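Local coordinates for protein GTP cyclohydrolase 1 type 2 homolog (Staphylococcus aureus subsp. aureus, PDB 3LNL) that is of unknown function but binds zinc in a dinuclear metal centre and assembles into a capped, toroid-shaped hexamer of the NIF3 family, at residues 12-17 with 97-102; 256-261 with 270-275; 52-57 with 85-90. The protein carries 2 engineered substitutions. All blocks are in the same frame, centred on the assembly; numbering follows the deposited sequence.

From the N terminus, helix 7-17 comes first, and it waits some 80 residues for its partner, strand 97-100, which closes contact 1. Contact 3 opens and closes within that interval: helix 51-60 meets helix 83-93, the element just before strand 97-100. These two contacts share the N-terminal NIF3 domain, one joining a helix to its sheet and the other joining two helices; their nearest atoms are about 6 Å apart and do not touch. Contact 2 follows in series, beyond the PII-like domain, and closes a short loop between helix 254-264 and strand 271-273 in the C-terminal NIF3 domain. Its centre lies about 34 Å from that of contact 1.

Contact 1 of 3, residues 12-17 with 97-102; sequences TLLDHH and NLIAMH
Leu14 of helix 7-17 reaches across to Ile99 of strand 97-100 and Met101 just beyond its end, and this one leucine carries the helix side of the contact. Its CB already points at the strand and lies 4.3 Å from Met101 CE, a methyl brought round by the bend at chi3 (81°) of the methionine chain. With CG of Leu14 anti to its own carbonyl carbon (chi1 -66°) and CD1 extended beyond it (chi2 -178°), the CD1 methyl becomes the leading tip. That methyl meets Ile99 head on: Leu14 CD1 is 4.0 Å from Ile99 CG2 and 4.1 Å from Ile99 CD1, so both branches of the isoleucine receive it. The second methyl turns to the sulfur, with Leu14 CD2 4.0 Å from Met101 SD. Because Leu14 CD1 is also 4.0 Å from Met101 SD, the sulfur lies across the fork, equally near both leucine methyls, its chain crossing the leucine at about a right angle. No hydrogen bond links the segments; the join is buried van der Waals packing. Its bearing on the metal centre is through the backbone: the carbonyl O of Met101 hydrogen-bonds His68 ND1, a second-shell bond that would help orient this zinc ligand. The next residue, His102, takes the N-cap position of helix 103-106 and hydrogen-bonds Asp27 through ND1. Ile99 also packs on Leu10 and Met11, about one turn before Leu14. Around Leu14, Ile66 of the adjacent parallel strand 64-67 widens the sheet surface, and Leu344 and Trp347 of helix 336-350 close in, so helix 7-17 sits among the mixed five-stranded sheet of the N-terminal NIF3 domain and this later helix.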
loop_
_atom_site.group_PDB
_atom_site.type_symbol
_atom_site.label_atom_id
_atom_site.label_comp_id
_atom_site.label_asym_id
_atom_site.label_seq_id
_atom_site.Cartn_x
_atom_site.Cartn_y
_atom_site.Cartn_z
ATOM N N THR B 12 32.341 -8.766 16.402
ATOM C CA THR B 12 31.842 -9.903 17.191
ATOM C C THR B 12 31.646 -9.515 18.660
ATOM O O THR B 12 30.651 -9.875 19.279
ATOM C CB THR B 12 32.808 -11.113 17.094
ATOM O OG1 THR B 12 32.988 -11.461 15.713
ATOM C CG2 THR B 12 32.268 -12.292 17.865
ATOM N N LEU B 13 32.583 -8.768 19.220
ATOM C CA LEU B 13 32.473 -8.352 20.612
ATOM C C LEU B 13 31.311 -7.390 20.802
ATOM O O LEU B 13 30.504 -7.561 21.708
ATOM C CB LEU B 13 33.791 -7.718 21.063
ATOM C CG LEU B 13 33.911 -7.271 22.534
ATOM C CD1 LEU B 13 33.599 -8.462 23.449
ATOM C CD2 LEU B 13 35.336 -6.758 22.777
ATOM N N LEU B 14 31.200 -6.404 19.907
ATOM C CA LEU B 14 30.116 -5.421 19.955
ATOM C C LEU B 14 28.761 -6.093 19.871
ATOM O O LEU B 14 27.838 -5.789 20.647
ATOM C CB LEU B 14 30.233 -4.420 18.822
ATOM C CG LEU B 14 31.472 -3.527 18.917
ATOM C CD1 LEU B 14 31.533 -2.481 17.767
ATOM C CD2 LEU B 14 31.558 -2.839 20.303
ATOM N N ASP B 15 28.666 -7.023 18.932
ATOM C CA ASP B 15 27.453 -7.746 18.719
ATOM C C ASP B 15 27.054 -8.667 19.905
ATOM O O ASP B 15 25.862 -8.862 20.205
ATOM C CB ASP B 15 27.583 -8.573 17.438
ATOM C CG ASP B 15 26.311 -9.262 17.103
ATOM O OD1 ASP B 15 25.269 -8.633 16.965
ATOM O OD2 ASP B 15 26.344 -10.470 16.984
ATOM N N HIS B 16 28.056 -9.204 20.590
ATOM C CA HIS B 16 27.806 -10.017 21.769
ATOM C C HIS B 16 27.077 -9.182 22.834
ATOM O O HIS B 16 26.078 -9.610 23.376
ATOM C CB HIS B 16 29.121 -10.597 22.302
ATOM C CG HIS B 16 28.960 -11.398 23.548
ATOM N ND1 HIS B 16 28.442 -12.669 23.547
ATOM C CD2 HIS B 16 29.185 -11.082 24.845
ATOM C CE1 HIS B 16 28.369 -13.113 24.789
ATOM N NE2 HIS B 16 28.796 -12.161 25.599
ATOM N N HIS B 17 27.569 -7.974 23.105
ATOM C CA HIS B 17 27.027 -7.182 24.183
ATOM C C HIS B 17 25.851 -6.306 23.786
ATOM O O HIS B 17 25.012 -6.009 24.638
ATOM C CB HIS B 17 28.135 -6.341 24.826
ATOM C CG HIS B 17 29.191 -7.146 25.521
ATOM N ND1 HIS B 17 29.006 -7.715 26.766
ATOM C CD2 HIS B 17 30.464 -7.449 25.155
ATOM C CE1 HIS B 17 30.116 -8.348 27.127
ATOM N NE2 HIS B 17 31.012 -8.207 26.163
ATOM N N ASN B 97 37.736 3.219 9.737
ATOM C CA ASN B 97 36.572 2.400 9.773
ATOM C C ASN B 97 35.503 3.029 10.674
ATOM O O ASN B 97 35.811 3.505 11.764
ATOM C CB ASN B 97 36.941 1.029 10.344
ATOM C CG ASN B 97 38.105 0.409 9.653
ATOM O OD1 ASN B 97 37.959 -0.094 8.547
ATOM N ND2 ASN B 97 39.281 0.434 10.298
ATOM N N LEU B 98 34.249 2.957 10.243
ATOM C CA LEU B 98 33.130 3.569 10.934
ATOM C C LEU B 98 32.070 2.509 11.176
ATOM O O LEU B 98 31.524 1.950 10.224
ATOM C CB LEU B 98 32.528 4.739 10.115
ATOM C CG LEU B 98 31.269 5.370 10.764
ATOM C CD1 LEU B 98 31.615 5.997 12.179
ATOM C CD2 LEU B 98 30.588 6.399 9.865
ATOM N N ILE B 99 31.758 2.292 12.442
ATOM C CA ILE B 99 30.695 1.375 12.858
ATOM C C ILE B 99 29.579 2.191 13.520
ATOM O O ILE B 99 29.855 3.106 14.288
ATOM C CB ILE B 99 31.262 0.367 13.923
ATOM C CG1 ILE B 99 32.356 -0.517 13.280
ATOM C CG2 ILE B 99 30.118 -0.429 14.643
ATOM C CD1 ILE B 99 33.330 -1.228 14.360
ATOM N N ALA B 100 28.330 1.874 13.194
ATOM C CA ALA B 100 27.205 2.520 13.788
ATOM C C ALA B 100 26.528 1.543 14.751
ATOM O O ALA B 100 26.121 0.422 14.369
ATOM C CB ALA B 100 26.154 2.954 12.717
ATOM N N MET B 101 26.399 1.979 15.990
ATOM C CA MET B 101 25.613 1.264 16.997
ATOM C C MET B 101 24.448 2.168 17.309
ATOM O O MET B 101 24.518 3.002 18.255
ATOM C CB MET B 101 26.494 0.965 18.231
ATOM C CG MET B 101 27.613 -0.088 17.938
ATOM S SD MET B 101 28.590 -0.318 19.428
ATOM C CE MET B 101 27.522 -1.479 20.331
ATOM N N HIS B 102 23.378 2.019 16.499
ATOM C CA HIS B 102 22.285 2.956 16.538
ATOM C C HIS B 102 21.135 2.444 17.394
ATOM O O HIS B 102 21.302 2.370 18.614
ATOM C CB HIS B 102 21.840 3.383 15.151
ATOM C CG HIS B 102 20.928 4.557 15.171
ATOM N ND1 HIS B 102 19.894 4.719 14.266
ATOM C CD2 HIS B 102 20.859 5.607 16.028
ATOM C CE1 HIS B 102 19.245 5.844 14.554
ATOM N NE2 HIS B 102 19.798 6.393 15.625
#

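Contact 2 of 3, residues 256-261 with 270-275; sequences DFAADI and VRFVGE
Ala258 meets both Val270 and Phe272, and around this small residue helix 254-264 lies against the strand that follows it. Along the helix, Asp256 comes first; its N is hydrogen-bonded to Thr253 OG1 and its O accepts Asp260 N. Phe257 is directed elsewhere, packing on Val248 and Met252 of strand 240-253 and on Ile326. At Ala258 the CB points toward the partner segment. It lies 3.9 Å from Phe272 CD2, approaching the ring obliquely, and 4.2 Å from Val270 CG1. Val270 presents that methyl because CG1 stands anti to its backbone N (chi1 162°), while Phe272 holds its ring between the backbone N and the carbonyl carbon (chi1 66°). The arrangement is a helix joined by a short connection to strand 271-273 in the C-terminal NIF3 domain, with the helix packed on the sheet. There the strand runs antiparallel to 325-327, whose Ile326 touches Val270 and Phe272. On the strand's other flank, Arg271 and Phe272 pair antiparallel with a strand of the second subunit, so the sheet continues across the interface, and Ala258 itself packs on Ile370 of that subunit. Ala259 then turns its CB away from the strand. Asp260 forms a salt bridge with Lys264 one turn on, and Ile261, bonded through its N to Phe257 O, packs on Met120 and Ile328.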
loop_
_atom_site.group_PDB
_atom_site.type_symbol
_atom_site.label_atom_id
_atom_site.label_comp_id
_atom_site.label_asym_id
_atom_site.label_seq_id
_atom_site.Cartn_x
_atom_site.Cartn_y
_atom_site.Cartn_z
ATOM N N ASP B 256 11.413 21.819 38.899
ATOM C CA ASP B 256 12.647 21.535 39.622
ATOM C C ASP B 256 13.389 20.368 38.986
ATOM O O ASP B 256 14.615 20.393 38.898
ATOM C CB ASP B 256 12.363 21.246 41.096
ATOM C CG ASP B 256 12.010 22.514 41.882
ATOM O OD1 ASP B 256 12.061 23.639 41.343
ATOM O OD2 ASP B 256 11.698 22.370 43.046
ATOM N N PHE B 257 12.638 19.347 38.564
ATOM C CA PHE B 257 13.217 18.229 37.843
ATOM C C PHE B 257 13.831 18.679 36.520
ATOM O O PHE B 257 14.984 18.328 36.223
ATOM C CB PHE B 257 12.204 17.108 37.609
ATOM C CG PHE B 257 12.801 15.908 36.960
ATOM C CD1 PHE B 257 13.902 15.279 37.524
ATOM C CD2 PHE B 257 12.290 15.422 35.764
ATOM C CE1 PHE B 257 14.501 14.196 36.905
ATOM C CE2 PHE B 257 12.851 14.315 35.173
ATOM C CZ PHE B 257 13.955 13.697 35.761
ATOM N N ALA B 258 13.090 19.469 35.751
ATOM C CA ALA B 258 13.633 20.037 34.523
ATOM C C ALA B 258 14.956 20.803 34.750
ATOM O O ALA B 258 15.922 20.617 33.994
ATOM C CB ALA B 258 12.593 20.940 33.807
ATOM N N ALA B 259 15.007 21.624 35.791
ATOM C CA ALA B 259 16.227 22.409 36.090
ATOM C C ALA B 259 17.370 21.536 36.480
ATOM O O ALA B 259 18.535 21.782 36.118
ATOM C CB ALA B 259 15.951 23.418 37.205
ATOM N N ASP B 260 17.061 20.526 37.286
ATOM C CA ASP B 260 18.093 19.582 37.738
ATOM C C ASP B 260 18.755 18.844 36.583
ATOM O O ASP B 260 19.976 18.696 36.542
ATOM C CB ASP B 260 17.473 18.565 38.706
ATOM C CG ASP B 260 18.484 17.783 39.414
ATOM O OD1 ASP B 260 19.248 18.385 40.194
ATOM O OD2 ASP B 260 18.543 16.568 39.206
ATOM N N ILE B 261 17.959 18.363 35.640
ATOM C CA ILE B 261 18.519 17.573 34.574
ATOM C C ILE B 261 19.214 18.490 33.523
ATOM O O ILE B 261 20.183 18.083 32.902
ATOM C CB ILE B 261 17.522 16.492 33.987
ATOM C CG1 ILE B 261 16.398 17.089 33.147
ATOM C CG2 ILE B 261 17.009 15.520 35.132
ATOM C CD1 ILE B 261 15.406 16.043 32.643
ATOM N N VAL B 270 16.314 24.067 28.260
ATOM C CA VAL B 270 15.338 23.006 28.377
ATOM C C VAL B 270 13.939 23.622 28.353
ATOM O O VAL B 270 13.774 24.773 28.755
ATOM C CB VAL B 270 15.629 22.205 29.680
ATOM C CG1 VAL B 270 14.465 21.379 30.119
ATOM C CG2 VAL B 270 16.931 21.336 29.447
ATOM N N ARG B 271 12.965 22.876 27.834
ATOM C CA ARG B 271 11.567 23.281 27.902
ATOM C C ARG B 271 10.682 22.122 28.350
ATOM O O ARG B 271 10.958 20.922 28.068
ATOM C CB ARG B 271 11.091 23.855 26.545
ATOM C CG ARG B 271 11.274 22.942 25.379
ATOM C CD ARG B 271 11.185 23.673 24.037
ATOM N NE ARG B 271 11.468 22.758 22.917
ATOM C CZ ARG B 271 11.529 23.124 21.639
ATOM N NH1 ARG B 271 11.345 24.392 21.289
ATOM N NH2 ARG B 271 11.737 22.211 20.686
ATOM N N PHE B 272 9.623 22.464 29.083
ATOM C CA PHE B 272 8.757 21.467 29.603
ATOM C C PHE B 272 7.322 21.813 29.339
ATOM O O PHE B 272 6.993 22.939 29.016
ATOM C CB PHE B 272 9.037 21.176 31.075
ATOM C CG PHE B 272 8.736 22.305 32.013
ATOM C CD1 PHE B 272 7.478 22.453 32.562
ATOM C CD2 PHE B 272 9.740 23.164 32.420
ATOM C CE1 PHE B 272 7.226 23.494 33.445
ATOM C CE2 PHE B 272 9.494 24.165 33.333
ATOM C CZ PHE B 272 8.232 24.336 33.824
ATOM N N VAL B 273 6.499 20.787 29.388
ATOM C CA VAL B 273 5.078 20.922 29.179
ATOM C C VAL B 273 4.392 20.336 30.379
ATOM O O VAL B 273 4.607 19.162 30.704
ATOM C CB VAL B 273 4.611 20.160 27.891
ATOM C CG1 VAL B 273 3.070 20.293 27.673
ATOM C CG2 VAL B 273 5.377 20.655 26.665
ATOM N N GLY B 274 3.549 21.140 31.020
ATOM C CA GLY B 274 2.790 20.718 32.224
ATOM C C GLY B 274 2.878 21.804 33.293
ATOM O O GLY B 274 3.661 22.752 33.158
ATOM N N GLU B 275 2.073 21.671 34.336
ATOM C CA GLU B 275 2.040 22.639 35.430
ATOM C C GLU B 275 3.424 22.577 36.102
ATOM O O GLU B 275 3.960 21.494 36.367
ATOM C CB GLU B 275 0.902 22.328 36.466
ATOM C CG GLU B 275 -0.603 22.207 35.966
ATOM C CD GLU B 275 -1.637 21.778 37.101
ATOM O OE1 GLU B 275 -1.235 21.219 38.172
ATOM O OE2 GLU B 275 -2.869 22.021 36.941
#

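Contact 3 of 3, residues 52-57 with 85-90; sequences EVVNEA and GLIIRK
Val54 on helix 51-60 and Ile87 on helix 83-93 make the inner, apolar part of this contact. Their side chains slant across one another, with Val54 CG2 3.9 Å from Ile87 CG2. The other valine methyl serves the second helix too: Val54 CG1, anti to the backbone N (chi1 -179°), lies 3.9 Å from Lys90 CG, so the two branches of one residue touch partners almost a turn apart. The short helical segments run nearly parallel, at 17° with axes 10.1 Å apart, a separation that these branched side chains and the lysine stem bridge. Such side-by-side helices belong to consecutive beta-alpha-beta units: helix 51-60 connects the parallel strands 43-46 and 64-67, and helix 83-93 lies in the connection from 64-67 to 97-100, all within the N-terminal NIF3 domain. Val53 and Ala57 face that sheet, resting on Leu44 and Ile65. The polar part is a single hydrogen bond between partly exposed side chains. Lys90 donates from NZ to Asn55 OD1 at 2.7 Å, meeting a lone pair in the carbonyl plane with a C=O...N angle of 141°. Its chain leaves the helix anti to the backbone N, is bent at chi2, and reaches the amide at about a right angle to the asparagine side chain. Lys90 CE also stands 3.3 Å from Asn55 OD1, and Lys90 also touches Leu51 and Ile58 of helix 51-60. Farther round the helices, Glu56 hydrogen-bonds Ser360 OG and Thr361 N, and Ile88 packs on Leu79 of the third subunit.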
loop_
_atom_site.group_PDB
_atom_site.type_symbol
_atom_site.label_atom_id
_atom_site.label_comp_id
_atom_site.label_asym_id
_atom_site.label_seq_id
_atom_site.Cartn_x
_atom_site.Cartn_y
_atom_site.Cartn_z
ATOM N N GLU B 52 34.904 16.986 11.796
ATOM C CA GLU B 52 35.812 17.250 12.934
ATOM C C GLU B 52 36.117 15.958 13.690
ATOM O O GLU B 52 37.244 15.750 14.128
ATOM C CB GLU B 52 35.263 18.339 13.881
ATOM C CG GLU B 52 35.290 19.773 13.265
ATOM C CD GLU B 52 34.668 20.881 14.151
ATOM O OE1 GLU B 52 33.875 20.605 15.095
ATOM O OE2 GLU B 52 34.971 22.070 13.874
ATOM N N VAL B 53 35.136 15.058 13.798
ATOM C CA VAL B 53 35.369 13.789 14.486
ATOM C C VAL B 53 36.399 12.929 13.707
ATOM O O VAL B 53 37.294 12.318 14.304
ATOM C CB VAL B 53 34.064 13.032 14.736
ATOM C CG1 VAL B 53 34.341 11.554 15.242
ATOM C CG2 VAL B 53 33.224 13.819 15.743
ATOM N N VAL B 54 36.285 12.924 12.392
ATOM C CA VAL B 54 37.204 12.188 11.562
ATOM C C VAL B 54 38.628 12.772 11.724
ATOM O O VAL B 54 39.577 12.009 11.890
ATOM C CB VAL B 54 36.759 12.163 10.074
ATOM C CG1 VAL B 54 37.745 11.348 9.235
ATOM C CG2 VAL B 54 35.339 11.617 9.960
ATOM N N ASN B 55 38.735 14.105 11.767
ATOM C CA ASN B 55 40.021 14.780 11.924
ATOM C C ASN B 55 40.606 14.453 13.255
ATOM O O ASN B 55 41.814 14.300 13.379
ATOM C CB ASN B 55 39.871 16.294 11.779
ATOM C CG ASN B 55 39.610 16.724 10.332
ATOM O OD1 ASN B 55 39.989 16.029 9.406
ATOM N ND2 ASN B 55 39.053 17.911 10.154
ATOM N N GLU B 56 39.750 14.379 14.269
ATOM C CA GLU B 56 40.186 14.012 15.624
ATOM C C GLU B 56 40.734 12.548 15.675
ATOM O O GLU B 56 41.767 12.284 16.286
ATOM C CB GLU B 56 39.014 14.221 16.610
ATOM C CG GLU B 56 39.241 13.791 18.092
ATOM C CD GLU B 56 37.948 13.853 18.897
ATOM O OE1 GLU B 56 38.062 13.952 20.098
ATOM O OE2 GLU B 56 36.798 13.800 18.346
ATOM N N ALA B 57 40.079 11.621 15.001
ATOM C CA ALA B 57 40.586 10.221 14.925
ATOM C C ALA B 57 41.946 10.179 14.262
ATOM O O ALA B 57 42.865 9.548 14.779
ATOM C CB ALA B 57 39.610 9.310 14.192
ATOM N N GLY B 85 29.390 13.512 1.561
ATOM C CA GLY B 85 30.407 12.937 0.711
ATOM C C GLY B 85 31.836 13.212 1.131
ATOM O O GLY B 85 32.695 12.317 1.095
ATOM N N LEU B 86 32.081 14.424 1.595
ATOM C CA LEU B 86 33.409 14.827 2.039
ATOM C C LEU B 86 33.841 14.017 3.263
ATOM O O LEU B 86 34.974 13.606 3.354
ATOM C CB LEU B 86 33.385 16.329 2.356
ATOM C CG LEU B 86 34.713 17.053 2.469
ATOM C CD1 LEU B 86 35.384 17.125 1.110
ATOM C CD2 LEU B 86 34.496 18.479 3.040
ATOM N N ILE B 87 32.914 13.702 4.149
ATOM C CA ILE B 87 33.212 12.967 5.363
ATOM C C ILE B 87 33.501 11.477 4.998
ATOM O O ILE B 87 34.503 10.876 5.436
ATOM C CB ILE B 87 32.038 13.012 6.381
ATOM C CG1 ILE B 87 31.740 14.455 6.837
ATOM C CG2 ILE B 87 32.341 12.181 7.607
ATOM C CD1 ILE B 87 30.465 14.578 7.624
ATOM N N ILE B 88 32.668 10.913 4.125
ATOM C CA ILE B 88 32.774 9.506 3.797
ATOM C C ILE B 88 34.092 9.285 3.044
ATOM O O ILE B 88 34.822 8.309 3.293
ATOM C CB ILE B 88 31.556 9.068 2.956
ATOM C CG1 ILE B 88 30.263 9.106 3.783
ATOM C CG2 ILE B 88 31.797 7.671 2.334
ATOM C CD1 ILE B 88 28.949 9.078 2.866
ATOM N N ARG B 89 34.377 10.173 2.083
ATOM C CA ARG B 89 35.639 10.130 1.327
ATOM C C ARG B 89 36.869 10.273 2.241
ATOM O O ARG B 89 37.862 9.597 2.049
ATOM C CB ARG B 89 35.686 11.200 0.219
ATOM C CG ARG B 89 34.600 11.013 -0.879
ATOM C CD ARG B 89 34.409 12.234 -1.753
ATOM N NE ARG B 89 35.668 12.613 -2.380
ATOM C CZ ARG B 89 36.200 12.042 -3.455
ATOM N NH1 ARG B 89 35.552 11.098 -4.177
ATOM N NH2 ARG B 89 37.359 12.463 -3.876
ATOM N N LYS B 90 36.789 11.140 3.237
ATOM C CA LYS B 90 37.907 11.307 4.134
ATOM C C LYS B 90 38.162 10.031 4.948
ATOM O O LYS B 90 39.316 9.661 5.127
ATOM C CB LYS B 90 37.727 12.549 5.023
ATOM C CG LYS B 90 39.013 12.880 5.870
ATOM C CD LYS B 90 39.266 14.366 5.970
ATOM C CE LYS B 90 40.653 14.742 6.463
ATOM N NZ LYS B 90 40.561 16.195 6.822
#